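Periplasmic solute binding protein (Candidatus liberibacter, PDB 4CL2) binds manganese and zinc ions in the periplasm and probably delivers them to a membrane importer for uptake. Local coordinates at residues T67-K70 and Y71-N74; Y117-N120 and I121-L125; P130-A133 and K134-L138; N139-E142 and Y143-I147; T258-D261 and L262-S266. All coordinates share one frame; numbering follows the deposited sequence. Where two conformers were deposited one is given.

Contact 1: T67-K70 and Y71-N74; sequences TYMK and YFTN. With ACT (acetate ion), chain I.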
# COMPACT_ATOMS: atom_id res chain seq x y z
N THR A 67 -11.40 8.09 -8.77
CA THR A 67 -11.42 8.78 -10.06
C THR A 67 -11.75 7.87 -11.22
O THR A 67 -12.16 8.40 -12.27
CB THR A 67 -10.09 9.46 -10.41
OG1 THR A 67 -9.09 8.51 -10.63
CG2 THR A 67 -9.74 10.53 -9.35
N TYR A 68 -11.60 6.57 -11.06
CA TYR A 68 -11.91 5.63 -12.17
C TYR A 68 -12.94 4.57 -11.85
O TYR A 68 -13.25 3.73 -12.70
CB TYR A 68 -10.64 5.05 -12.76
CG TYR A 68 -9.73 4.33 -11.80
CD1 TYR A 68 -9.99 3.03 -11.42
CD2 TYR A 68 -8.60 4.97 -11.25
CE1 TYR A 68 -9.13 2.35 -10.60
CE2 TYR A 68 -7.77 4.30 -10.39
CZ TYR A 68 -8.02 2.99 -10.08
OH TYR A 68 -7.18 2.32 -9.22
N MET A 69 -13.58 4.66 -10.67
CA MET A 69 -14.74 3.75 -10.40
C MET A 69 -15.81 3.78 -11.49
O MET A 69 -16.42 2.75 -11.75
CB MET A 69 -15.41 4.04 -9.05
CG MET A 69 -14.61 3.54 -7.89
SD MET A 69 -14.26 1.78 -7.77
CE MET A 69 -15.98 1.27 -7.92
N LYS A 70 -16.01 4.91 -12.10
CA LYS A 70 -17.01 5.08 -13.18
C LYS A 70 -16.76 4.17 -14.38
O LYS A 70 -17.69 3.95 -15.15
CB LYS A 70 -17.08 6.51 -13.68
CG LYS A 70 -15.77 7.02 -14.28
CD LYS A 70 -15.88 8.48 -14.61
CE LYS A 70 -14.58 8.90 -15.25
NZ LYS A 70 -14.59 10.34 -15.64
N TYR A 71 -15.54 3.67 -14.56
CA TYR A 71 -15.24 2.79 -15.69
C TYR A 71 -15.62 1.34 -15.37
O TYR A 71 -15.58 0.49 -16.29
CB TYR A 71 -13.76 2.83 -16.04
CG TYR A 71 -13.37 4.15 -16.64
CD1 TYR A 71 -13.53 4.41 -18.00
CD2 TYR A 71 -12.89 5.16 -15.83
CE1 TYR A 71 -13.18 5.63 -18.53
CE2 TYR A 71 -12.56 6.38 -16.36
CZ TYR A 71 -12.71 6.61 -17.68
OH TYR A 71 -12.38 7.84 -18.17
N PHE A 72 -15.91 1.05 -14.09
CA PHE A 72 -16.34 -0.30 -13.70
C PHE A 72 -17.83 -0.39 -13.87
O PHE A 72 -18.57 -0.63 -12.92
CB PHE A 72 -15.87 -0.72 -12.31
CG PHE A 72 -14.39 -0.70 -12.09
CD1 PHE A 72 -13.49 -1.33 -12.95
CD2 PHE A 72 -13.87 -0.15 -10.91
CE1 PHE A 72 -12.15 -1.31 -12.73
CE2 PHE A 72 -12.50 -0.16 -10.68
CZ PHE A 72 -11.62 -0.75 -11.55
N THR A 73 -18.28 -0.29 -15.12
CA THR A 73 -19.64 -0.27 -15.46
C THR A 73 -19.87 -1.12 -16.74
O THR A 73 -18.91 -1.49 -17.40
CB THR A 73 -20.08 1.18 -15.68
OG1 THR A 73 -21.49 1.22 -15.76
CG2 THR A 73 -19.55 1.75 -16.91
N ASN A 74 -21.14 -1.40 -17.09
CA ASN A 74 -21.43 -2.30 -18.21
C ASN A 74 -20.70 -3.64 -18.07
O ASN A 74 -20.13 -4.16 -19.05
CB ASN A 74 -21.08 -1.56 -19.51
CG ASN A 74 -21.64 -2.21 -20.74
OD1 ASN A 74 -22.71 -2.86 -20.73
ND2 ASN A 74 -20.98 -1.96 -21.86
C ACT I . -18.41 0.86 -21.11
O ACT I . -18.41 2.12 -21.21
OXT ACT I . -19.16 0.19 -21.81
CH3 ACT I . -17.56 0.09 -20.13
O HOH W 1 -18.88 1.58 -10.76
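Tyr-68 and Tyr-71 meet round a tight turn, in the loop between strands 56-59 and 80-83, that passes into an inverse gamma turn centred on Phe-72. Tyr-71 N donates to Tyr-68 O at 3.0 Å, and Phe-72 N to Met-69 O at 2.9 Å; both donors sit above the carbonyl planes, in keeping with a tight turn rather than a regular helix. Tyr-68 takes the crowded position, CG between its backbone N and carbonyl carbon (chi1 57°), and lies alongside Phe-72, pointing the same way, with its CD1 and CE1 near CZ of that ring. Its hydroxyl bonds Ser-38, next in sequence to His-39, a metal ligand in other structures of this protein but not bound to the ion here. Phe-72 also leans on Ile-57 and Cys-59 of strand 56-59, tying the turn to the sheet. Lys-70 runs out extended beside the Tyr-71 ring, its CE 3.4 Å from Tyr-71 CE2, while Tyr-71 OH bonds Gln-42. Met-69 doubles back at chi2 and chi3 (-61° and -53°), and that bend sets its sulfur in the plane of the neighbouring ring, a Met-aromatic contact at the edge with Met-69 SD 3.7 Å from Phe-72 CD2.

Contact 2: Y117-N120 and I121-L125; sequences YIEN and IRKAL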
# COMPACT_ATOMS: atom_id res chain seq x y z
N TYR A 117 -5.93 -8.18 3.82
CA TYR A 117 -5.93 -8.18 2.34
C TYR A 117 -5.98 -9.63 1.83
O TYR A 117 -6.82 -10.00 1.00
CB TYR A 117 -4.73 -7.48 1.73
CG TYR A 117 -4.81 -5.96 1.64
CD1 TYR A 117 -4.80 -5.15 2.76
CD2 TYR A 117 -4.90 -5.32 0.39
CE1 TYR A 117 -4.84 -3.75 2.67
CE2 TYR A 117 -4.96 -3.94 0.32
CZ TYR A 117 -4.95 -3.15 1.41
OH TYR A 117 -5.00 -1.76 1.36
N ILE A 118 -5.10 -10.44 2.36
CA ILE A 118 -5.00 -11.85 1.91
C ILE A 118 -6.30 -12.58 2.19
O ILE A 118 -6.80 -13.29 1.31
CB ILE A 118 -3.79 -12.52 2.60
CG1 ILE A 118 -2.49 -11.93 2.03
CG2 ILE A 118 -3.84 -14.04 2.43
CD1 ILE A 118 -1.28 -12.22 2.88
N GLU A 119 -6.86 -12.44 3.41
CA GLU A 119 -8.08 -13.13 3.81
C GLU A 119 -9.24 -12.71 2.93
O GLU A 119 -10.05 -13.55 2.49
CB GLU A 119 -8.38 -12.91 5.30
CG GLU A 119 -9.76 -13.39 5.68
CD GLU A 119 -10.01 -14.86 5.45
OE1 GLU A 119 -9.04 -15.64 5.21
OE2 GLU A 119 -11.21 -15.24 5.46
N ASN A 120 -9.38 -11.39 2.69
CA ASN A 120 -10.52 -10.95 1.88
C ASN A 120 -10.38 -11.45 0.46
O ASN A 120 -11.40 -11.75 -0.21
CB ASN A 120 -10.60 -9.41 1.89
CG ASN A 120 -11.17 -8.90 3.19
OD1 ASN A 120 -11.93 -9.61 3.84
ND2 ASN A 120 -10.80 -7.72 3.61
N ILE A 121 -9.16 -11.54 -0.05
CA ILE A 121 -8.96 -11.99 -1.43
C ILE A 121 -9.21 -13.52 -1.50
O ILE A 121 -9.85 -14.03 -2.44
CB ILE A 121 -7.59 -11.57 -1.99
CG1 ILE A 121 -7.59 -10.05 -2.19
CG2 ILE A 121 -7.29 -12.24 -3.35
CD1 ILE A 121 -6.23 -9.46 -2.42
N ARG A 122 -8.68 -14.25 -0.52
CA ARG A 122 -8.97 -15.69 -0.41
C ARG A 122 -10.48 -15.96 -0.43
O ARG A 122 -11.00 -16.81 -1.18
CB ARG A 122 -8.34 -16.30 0.84
CG ARG A 122 -8.63 -17.78 0.98
CD ARG A 122 -8.63 -18.24 2.42
NE ARG A 122 -9.74 -17.61 3.19
CZ ARG A 122 -11.02 -17.91 3.05
NH1 ARG A 122 -11.44 -18.84 2.23
NH2 ARG A 122 -11.93 -17.26 3.76
N LYS A 123 -11.22 -15.20 0.40
CA LYS A 123 -12.66 -15.36 0.49
C LYS A 123 -13.33 -15.09 -0.83
O LYS A 123 -14.21 -15.85 -1.25
CB LYS A 123 -13.17 -14.43 1.62
CG LYS A 123 -14.66 -14.62 1.85
CD LYS A 123 -15.18 -13.73 3.00
CE LYS A 123 -14.19 -13.16 3.97
NZ LYS A 123 -14.93 -12.19 4.87
N ALA A 124 -12.93 -14.01 -1.51
CA ALA A 124 -13.54 -13.69 -2.79
C ALA A 124 -13.23 -14.71 -3.89
O ALA A 124 -14.10 -15.08 -4.68
CB ALA A 124 -13.13 -12.27 -3.20
N LEU A 125 -12.00 -15.17 -3.96
CA LEU A 125 -11.61 -16.19 -4.92
C LEU A 125 -12.38 -17.47 -4.70
O LEU A 125 -12.83 -18.08 -5.65
CB LEU A 125 -10.12 -16.48 -4.82
CG LEU A 125 -9.18 -15.41 -5.39
CD1 LEU A 125 -7.74 -15.73 -5.02
CD2 LEU A 125 -9.30 -15.25 -6.92
O HOH W 2 -14.46 -9.32 4.49
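Helix 111-128 carries on one flank an i to i+3 salt bridge, Glu-119 to Arg-122, whose side chains lie side by side and point the same way. The arginine grips side-on with two nitrogens, one for each oxygen: Arg-122 NE reaches Glu-119 OE1 at 2.9 Å, and Arg-122 NH2 reaches Glu-119 OE2 at 2.7 Å. Both N-H bonds are nearly straight (177°). Each oxygen is met on its syn side and lies almost in the guanidinium plane, yet the carboxylate is turned 33° against that plane, so the pair is not quite flat. Bends make the fit: Glu-119 folds at chi2 (61°) and Arg-122 at chi3, which turns the NE edge back toward the acid. Beside them, Asn-120 and Lys-123 are joined through a water, which donates to Asn-120 OD1 at 2.6 Å and accepts from Lys-123 NZ at 2.9 Å. The amide nitrogen of Asn-120 is spent elsewhere, on the carbonyls of Val-84 and Asp-86, fixing the rotation of the group. On the buried flank Ile-121 packs against helix 12-22 and Leu-58, while Ile-118 faces helix 133-158. Backbone bonds such as Ala-124 N to Asn-120 O, 3.0 Å, keep the turns regular. Polar pairs along one flank and isoleucines along another are the pattern of an amphipathic alpha-helix packed against a sheet and its neighbouring helices.

Contact 3: P130-A133 and K134-L138; sequences PSNA and KKYEL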
# COMPACT_ATOMS: atom_id res chain seq x y z
N PRO A 130 -15.46 -22.02 -6.25
CA PRO A 130 -15.52 -22.86 -5.05
C PRO A 130 -14.92 -24.24 -5.20
O PRO A 130 -14.51 -24.84 -4.18
CB PRO A 130 -17.01 -22.90 -4.72
CG PRO A 130 -17.70 -22.47 -5.94
CD PRO A 130 -16.79 -21.56 -6.66
N SER A 131 -14.79 -24.72 -6.44
CA SER A 131 -14.21 -26.02 -6.63
C SER A 131 -12.72 -26.06 -6.26
O SER A 131 -12.17 -27.16 -6.08
CB SER A 131 -14.43 -26.54 -8.05
OG SER A 131 -13.61 -25.82 -8.91
N ASN A 132 -12.09 -24.92 -6.17
CA ASN A 132 -10.67 -24.83 -5.81
C ASN A 132 -10.49 -24.28 -4.37
O ASN A 132 -9.38 -23.87 -4.03
CB ASN A 132 -9.91 -23.97 -6.78
CG ASN A 132 -9.62 -24.70 -8.07
OD1 ASN A 132 -9.29 -25.89 -8.02
ND2 ASN A 132 -9.87 -24.06 -9.20
N ALA A 133 -11.55 -24.29 -3.57
CA ALA A 133 -11.46 -23.77 -2.21
C ALA A 133 -10.26 -24.29 -1.42
O ALA A 133 -9.59 -23.52 -0.73
CB ALA A 133 -12.74 -24.07 -1.42
N LYS A 134 -9.99 -25.59 -1.49
CA LYS A 134 -8.89 -26.17 -0.68
C LYS A 134 -7.53 -25.64 -1.09
O LYS A 134 -6.61 -25.43 -0.24
CB LYS A 134 -8.91 -27.69 -0.76
CG LYS A 134 -10.19 -28.24 -0.12
CD LYS A 134 -10.62 -29.65 -0.58
CE LYS A 134 -12.05 -29.94 -0.13
NZ LYS A 134 -12.70 -30.99 -0.94
N LYS A 135 -7.39 -25.35 -2.36
CA LYS A 135 -6.18 -24.73 -2.89
C LYS A 135 -6.01 -23.27 -2.50
O LYS A 135 -4.96 -22.87 -2.06
CB LYS A 135 -6.14 -24.88 -4.43
CG LYS A 135 -6.11 -26.33 -4.88
CD LYS A 135 -5.92 -26.43 -6.40
CE LYS A 135 -5.75 -27.90 -6.77
NZ LYS A 135 -5.34 -28.11 -8.19
N TYR A 136 -7.07 -22.47 -2.58
CA TYR A 136 -6.97 -21.09 -2.13
C TYR A 136 -6.68 -21.06 -0.62
O TYR A 136 -5.95 -20.19 -0.16
CB TYR A 136 -8.24 -20.30 -2.42
CG TYR A 136 -8.56 -20.19 -3.89
CD1 TYR A 136 -7.63 -19.66 -4.79
CD2 TYR A 136 -9.77 -20.59 -4.39
CE1 TYR A 136 -7.92 -19.59 -6.15
CE2 TYR A 136 -10.06 -20.47 -5.73
CZ TYR A 136 -9.12 -19.97 -6.59
OH TYR A 136 -9.34 -19.89 -7.97
N GLU A 137 -7.24 -22.00 0.11
CA GLU A 137 -7.05 -22.07 1.59
C GLU A 137 -5.57 -22.30 1.89
O GLU A 137 -4.96 -21.59 2.72
CB GLU A 137 -7.95 -23.13 2.21
CG GLU A 137 -8.09 -23.00 3.75
CD GLU A 137 -9.10 -21.94 4.15
OE1 GLU A 137 -10.32 -22.20 3.95
OE2 GLU A 137 -8.67 -20.88 4.63
N LEU A 138 -5.00 -23.32 1.26
CA LEU A 138 -3.60 -23.63 1.49
C LEU A 138 -2.71 -22.49 1.06
O LEU A 138 -1.78 -22.05 1.77
CB LEU A 138 -3.24 -24.95 0.80
CG LEU A 138 -1.71 -25.15 0.63
CD1 LEU A 138 -1.16 -25.53 1.96
CD2 LEU A 138 -1.46 -26.23 -0.43
O HOH W 3 -11.56 -27.58 -2.74
O HOH W 4 -7.45 -27.08 -9.88
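With CG anti to the carbonyl carbon in both residues, Asn-132 (chi1 -78°) and Tyr-136 (chi1 -62°) are brought together at the start of helix 133-158. The tyrosine ring reaches back to the N-cap residue, so that its CE2 lies 3.7 Å from Asn-132 CB and its CD2 3.3 Å from Asn-132 O. That carbonyl oxygen also accepts from Tyr-136 N at 3.1 Å, in a bond nearly along the C=O axis, and more weakly from Lys-135 N. Asn-132 occupies the N-cap position, but its side chain makes no capping bond. Its amide reaches back along the chain instead: ND2 bonds the carboxylate of Asp-129, and the same oxygen of Asp-129 takes the hydroxyl of Tyr-136. One acid just before the turn thus holds both polar ends. At OD1 a water donates to Asn-132 OD1 at 2.9 Å and accepts from Lys-135 NZ at 2.9 Å, and the aliphatic part of the extended lysine passes with Lys-135 CD 3.8 Å from Asn-132 OD1. A second water accepts from Lys-134 N, an amide of the opening turn. Leu-25 touches Asn-132, Lys-135 and Tyr-136 alike, whereas the lysine ends lie at the surface. The whole is a short link between helices 111-128 and 133-158, opening with the 3-10 segment 130-131 and passing into the first turn of an alpha-helix.

Contact 4: N139-E142 and Y143-I147; sequences NARE and YSEKI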
# COMPACT_ATOMS: atom_id res chain seq x y z
N ASN A 139 -2.99 -21.95 -0.14
CA ASN A 139 -2.14 -20.90 -0.69
C ASN A 139 -2.16 -19.64 0.15
O ASN A 139 -1.11 -18.99 0.33
CB ASN A 139 -2.55 -20.54 -2.13
CG ASN A 139 -2.36 -21.68 -3.12
OD1 ASN A 139 -1.65 -22.66 -2.85
ND2 ASN A 139 -3.00 -21.56 -4.31
N ALA A 140 -3.33 -19.28 0.66
CA ALA A 140 -3.49 -18.11 1.48
C ALA A 140 -2.66 -18.28 2.79
O ALA A 140 -2.04 -17.31 3.24
CB ALA A 140 -4.94 -17.85 1.82
N ARG A 141 -2.72 -19.46 3.40
CA ARG A 141 -1.95 -19.68 4.64
C ARG A 141 -0.44 -19.62 4.34
O ARG A 141 0.29 -18.96 5.03
CB ARG A 141 -2.33 -20.95 5.32
CG ARG A 141 -1.52 -21.26 6.59
CD ARG A 141 -0.25 -22.09 6.31
NE ARG A 141 -0.60 -23.37 5.86
CZ ARG A 141 0.27 -24.27 5.37
NH1 ARG A 141 1.56 -23.92 5.28
NH2 ARG A 141 -0.14 -25.40 4.96
N GLU A 142 -0.01 -20.31 3.29
CA GLU A 142 1.40 -20.25 2.91
C GLU A 142 1.87 -18.86 2.70
O GLU A 142 2.98 -18.48 3.11
CB GLU A 142 1.70 -21.10 1.67
CG GLU A 142 1.66 -22.60 1.99
CD GLU A 142 1.98 -23.49 0.80
OE1 GLU A 142 1.89 -23.01 -0.36
OE2 GLU A 142 2.25 -24.68 1.05
N TYR A 143 1.10 -18.06 1.97
CA TYR A 143 1.54 -16.72 1.67
C TYR A 143 1.53 -15.78 2.92
O TYR A 143 2.45 -14.96 3.13
CB TYR A 143 0.67 -16.15 0.56
CG TYR A 143 1.05 -14.76 0.11
CD1 TYR A 143 2.34 -14.48 -0.35
CD2 TYR A 143 0.13 -13.76 0.07
CE1 TYR A 143 2.67 -13.17 -0.83
CE2 TYR A 143 0.45 -12.50 -0.38
CZ TYR A 143 1.73 -12.20 -0.81
OH TYR A 143 2.05 -10.96 -1.31
N SER A 144 0.48 -15.91 3.76
CA SER A 144 0.43 -15.19 5.00
C SER A 144 1.70 -15.48 5.86
O SER A 144 2.30 -14.59 6.42
CB SER A 144 -0.84 -15.63 5.76
OG SER A 144 -2.01 -15.17 5.12
N GLU A 145 2.10 -16.75 5.93
CA GLU A 145 3.26 -17.16 6.66
C GLU A 145 4.54 -16.64 6.04
O GLU A 145 5.43 -16.23 6.76
CB GLU A 145 3.35 -18.70 6.83
CG GLU A 145 2.22 -19.33 7.63
CD GLU A 145 1.81 -18.58 8.91
OE1 GLU A 145 2.71 -18.21 9.70
OE2 GLU A 145 0.56 -18.38 9.09
N LYS A 146 4.62 -16.65 4.72
CA LYS A 146 5.80 -16.07 4.09
C LYS A 146 5.98 -14.58 4.43
O LYS A 146 7.09 -14.15 4.71
CB LYS A 146 5.68 -16.26 2.57
CG LYS A 146 6.96 -15.99 1.81
CD LYS A 146 6.77 -16.29 0.32
CE LYS A 146 8.08 -16.15 -0.46
NZ LYS A 146 7.74 -16.51 -1.87
N ILE A 147 4.88 -13.82 4.47
CA ILE A 147 4.90 -12.43 4.79
C ILE A 147 5.32 -12.26 6.25
O ILE A 147 6.18 -11.47 6.58
CB ILE A 147 3.49 -11.74 4.56
CG1 ILE A 147 3.11 -11.67 3.08
CG2 ILE A 147 3.49 -10.30 5.21
CD1 ILE A 147 3.78 -10.60 2.32
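Ser-144 OG bonds back to Ala-140 O, 2.8 Å away, one turn earlier on helix 133-158. The same carbonyl takes the helical bond from Ser-144 N at 2.9 Å, and the two donors arrive from opposite faces of its plane, the hydroxyl tilted 33° from it. What allows this is the first torsion of the serine (chi1 -69°), which leaves OG beside its own backbone N. On the outer flank Arg-141 and Glu-145 approach only through their aliphatic parts, CD of Arg-141 lying 3.9 Å from Glu-145 CG. Their charged ends stay apart, with Arg-141 NE 6.1 Å from Glu-145 OE2; the acid bends at chi2 and forms its salt bridge with Arg-148 instead. In the next shell, Tyr-143 leaves the helix toward helices 12-22 and 259-274, with Ile-147 CG1 over one face of its ring, 4.1 Å above the plane and offset toward the rim. Asn-139 ties this helix to helix 12-22 by giving its amide N-H to Ile-21 O. Ala-140 and Ser-144, both small, face helix 111-128, where Arg-122, Met-115 and Ile-118 lie against them. The chemistry implies that the serine satisfies its hydroxyl within its own helix, and so can sit against apolar side chains with its proton donated.

Contact 5: T258-D261 and L262-S266; sequences TYLD and LLRFS. With SO4 (sulfate ion), chain E.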
# COMPACT_ATOMS: atom_id res chain seq x y z
N THR A 258 7.47 -7.18 -5.92
CA THR A 258 6.34 -7.92 -5.32
C THR A 258 5.89 -7.21 -4.06
O THR A 258 6.63 -6.40 -3.49
CB THR A 258 6.71 -9.38 -4.95
OG1 THR A 258 7.58 -9.40 -3.81
CG2 THR A 258 7.41 -10.13 -6.06
N TYR A 259 4.69 -7.50 -3.58
CA TYR A 259 4.24 -6.90 -2.35
C TYR A 259 5.13 -7.23 -1.17
O TYR A 259 5.48 -6.34 -0.35
CB TYR A 259 2.80 -7.32 -2.06
CG TYR A 259 2.19 -6.87 -0.71
CD1 TYR A 259 2.16 -5.57 -0.37
CD2 TYR A 259 1.62 -7.75 0.14
CE1 TYR A 259 1.55 -5.12 0.81
CE2 TYR A 259 0.99 -7.34 1.29
CZ TYR A 259 0.96 -6.02 1.64
OH TYR A 259 0.34 -5.60 2.79
N LEU A 260 5.46 -8.51 -1.00
CA LEU A 260 6.38 -8.89 0.06
C LEU A 260 7.71 -8.12 -0.04
O LEU A 260 8.16 -7.60 0.98
CB LEU A 260 6.64 -10.38 0.06
CG LEU A 260 7.54 -10.95 1.18
CD1 LEU A 260 7.32 -12.40 1.29
CD2 LEU A 260 8.98 -10.71 0.85
N ASP A 261 8.28 -8.00 -1.23
CA ASP A 261 9.53 -7.28 -1.42
C ASP A 261 9.36 -5.79 -1.10
O ASP A 261 10.28 -5.19 -0.56
CB ASP A 261 10.05 -7.40 -2.80
CG ASP A 261 10.51 -8.84 -3.15
OD1 ASP A 261 10.78 -9.63 -2.28
OD2 ASP A 261 10.63 -9.12 -4.33
N LEU A 262 8.22 -5.23 -1.41
CA LEU A 262 7.94 -3.85 -1.11
C LEU A 262 7.90 -3.61 0.38
O LEU A 262 8.53 -2.65 0.89
CB LEU A 262 6.61 -3.40 -1.72
CG LEU A 262 6.17 -1.95 -1.46
CD1 LEU A 262 5.47 -1.40 -2.72
CD2 LEU A 262 5.24 -1.91 -0.29
N LEU A 263 7.14 -4.40 1.12
CA LEU A 263 7.11 -4.26 2.57
C LEU A 263 8.51 -4.47 3.14
O LEU A 263 8.95 -3.75 4.03
CB LEU A 263 6.20 -5.32 3.20
CG LEU A 263 4.72 -5.08 3.03
CD1 LEU A 263 3.97 -6.20 3.71
CD2 LEU A 263 4.26 -3.74 3.60
N ARG A 264 9.19 -5.52 2.70
CA ARG A 264 10.49 -5.86 3.23
C ARG A 264 11.51 -4.71 2.96
O ARG A 264 12.26 -4.31 3.85
CB ARG A 264 11.00 -7.16 2.65
CG ARG A 264 12.31 -7.60 3.25
CD ARG A 264 12.71 -8.98 2.70
NE ARG A 264 12.95 -8.91 1.29
CZ ARG A 264 13.29 -9.93 0.51
NH1 ARG A 264 13.33 -11.18 1.00
NH2 ARG A 264 13.54 -9.69 -0.78
N PHE A 265 11.52 -4.17 1.74
CA PHE A 265 12.43 -3.08 1.45
C PHE A 265 12.17 -1.86 2.28
O PHE A 265 13.07 -1.33 2.90
CB PHE A 265 12.39 -2.71 -0.05
CG PHE A 265 13.35 -1.65 -0.41
CD1 PHE A 265 14.63 -1.94 -0.81
CD2 PHE A 265 12.95 -0.32 -0.35
CE1 PHE A 265 15.52 -0.92 -1.05
CE2 PHE A 265 13.83 0.70 -0.60
CZ PHE A 265 15.12 0.40 -0.95
N SER A 266 10.92 -1.39 2.28
CA SER A 266 10.62 -0.16 2.99
C SER A 266 10.79 -0.30 4.49
O SER A 266 11.35 0.59 5.07
CB SER A 266 9.23 0.32 2.61
OG SER A 266 9.26 0.68 1.19
S SO4 E . 13.77 -13.01 4.39
O1 SO4 E . 14.46 -12.13 5.35
O2 SO4 E . 12.76 -12.20 3.70
O3 SO4 E . 13.15 -14.11 5.15
O4 SO4 E . 14.69 -13.59 3.41
O HOH W 5 12.69 -6.72 -0.50
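Leu-263 lays its CD1 methyl over one face of the Tyr-259 ring, a CH-pi contact 4.0 Å from the centroid and 26° off the normal, with Leu-263 CD1 only 3.7 Å from Tyr-259 CZ. This is the closely packed side. The methyl sits toward the rim near the hydroxyl end, and the tyrosine gets there because its CG is trans to the backbone N (chi1 175°), which brings the ring back toward the following turn and Leu-263. Tyr-259 OH bonds Trp-108 O, so the ring is fixed at its far end too, and Tyr-143 and Ile-17 also touch it. Leu-262 fills the adjoining interior against Ile-13 and Met-109, its side chain about 7 Å from that of the metal ligand Asp-247. The helix that presents these groups, 259-274, starts with a classical N-cap: Thr-258 OG1 accepts from Asp-261 N at 3.0 Å, while Tyr-259 N is taken by Asp-16 from helix 12-22. On the solvent side the contacts become polar, and the ion pair is poorly aligned. Asp-261 and Arg-264 run side by side as a salt bridge, yet Asp-261 OD1 hangs over the guanidinium face, 3.1 Å from Arg-264 NH2, and no N-H points at it; the attraction is one of charge alone. The arginine's own N-H groups are used in its plane. NH1 of Arg-264 donates to sulfate O2 at 2.9 Å, that ion being probably a guest from the crystallisation liquor that also bonds Ser-150, and a water accepts from Arg-264 NE at 2.8 Å while donating to Asp-261 O.

In the fold
Contact 2 is buried, contacts 1, 4 and 5 are partly buried, and contact 3 lies at the surface. Contacts 2, 4 and 5 join three helices: contact 2 touches contact 4 through Ile-118, and contact 4 touches contact 5 through buried Tyr-143 and Ile-147 and, nearer the surface, Lys-146. Contact 3 shares helix 133-158 with contact 4 but sits at its exposed start, meeting contact 2 where Glu-137 nears Arg-122. Contact 1 stands apart in a loop, its nearest atoms about 12 Å from contact 2. Contact 3 relies on water and a nearby acid, contact 1 on rings and a sulfur; the charge pairs range from the straight two-nitrogen grip of contact 2 to the unaligned one of contact 5.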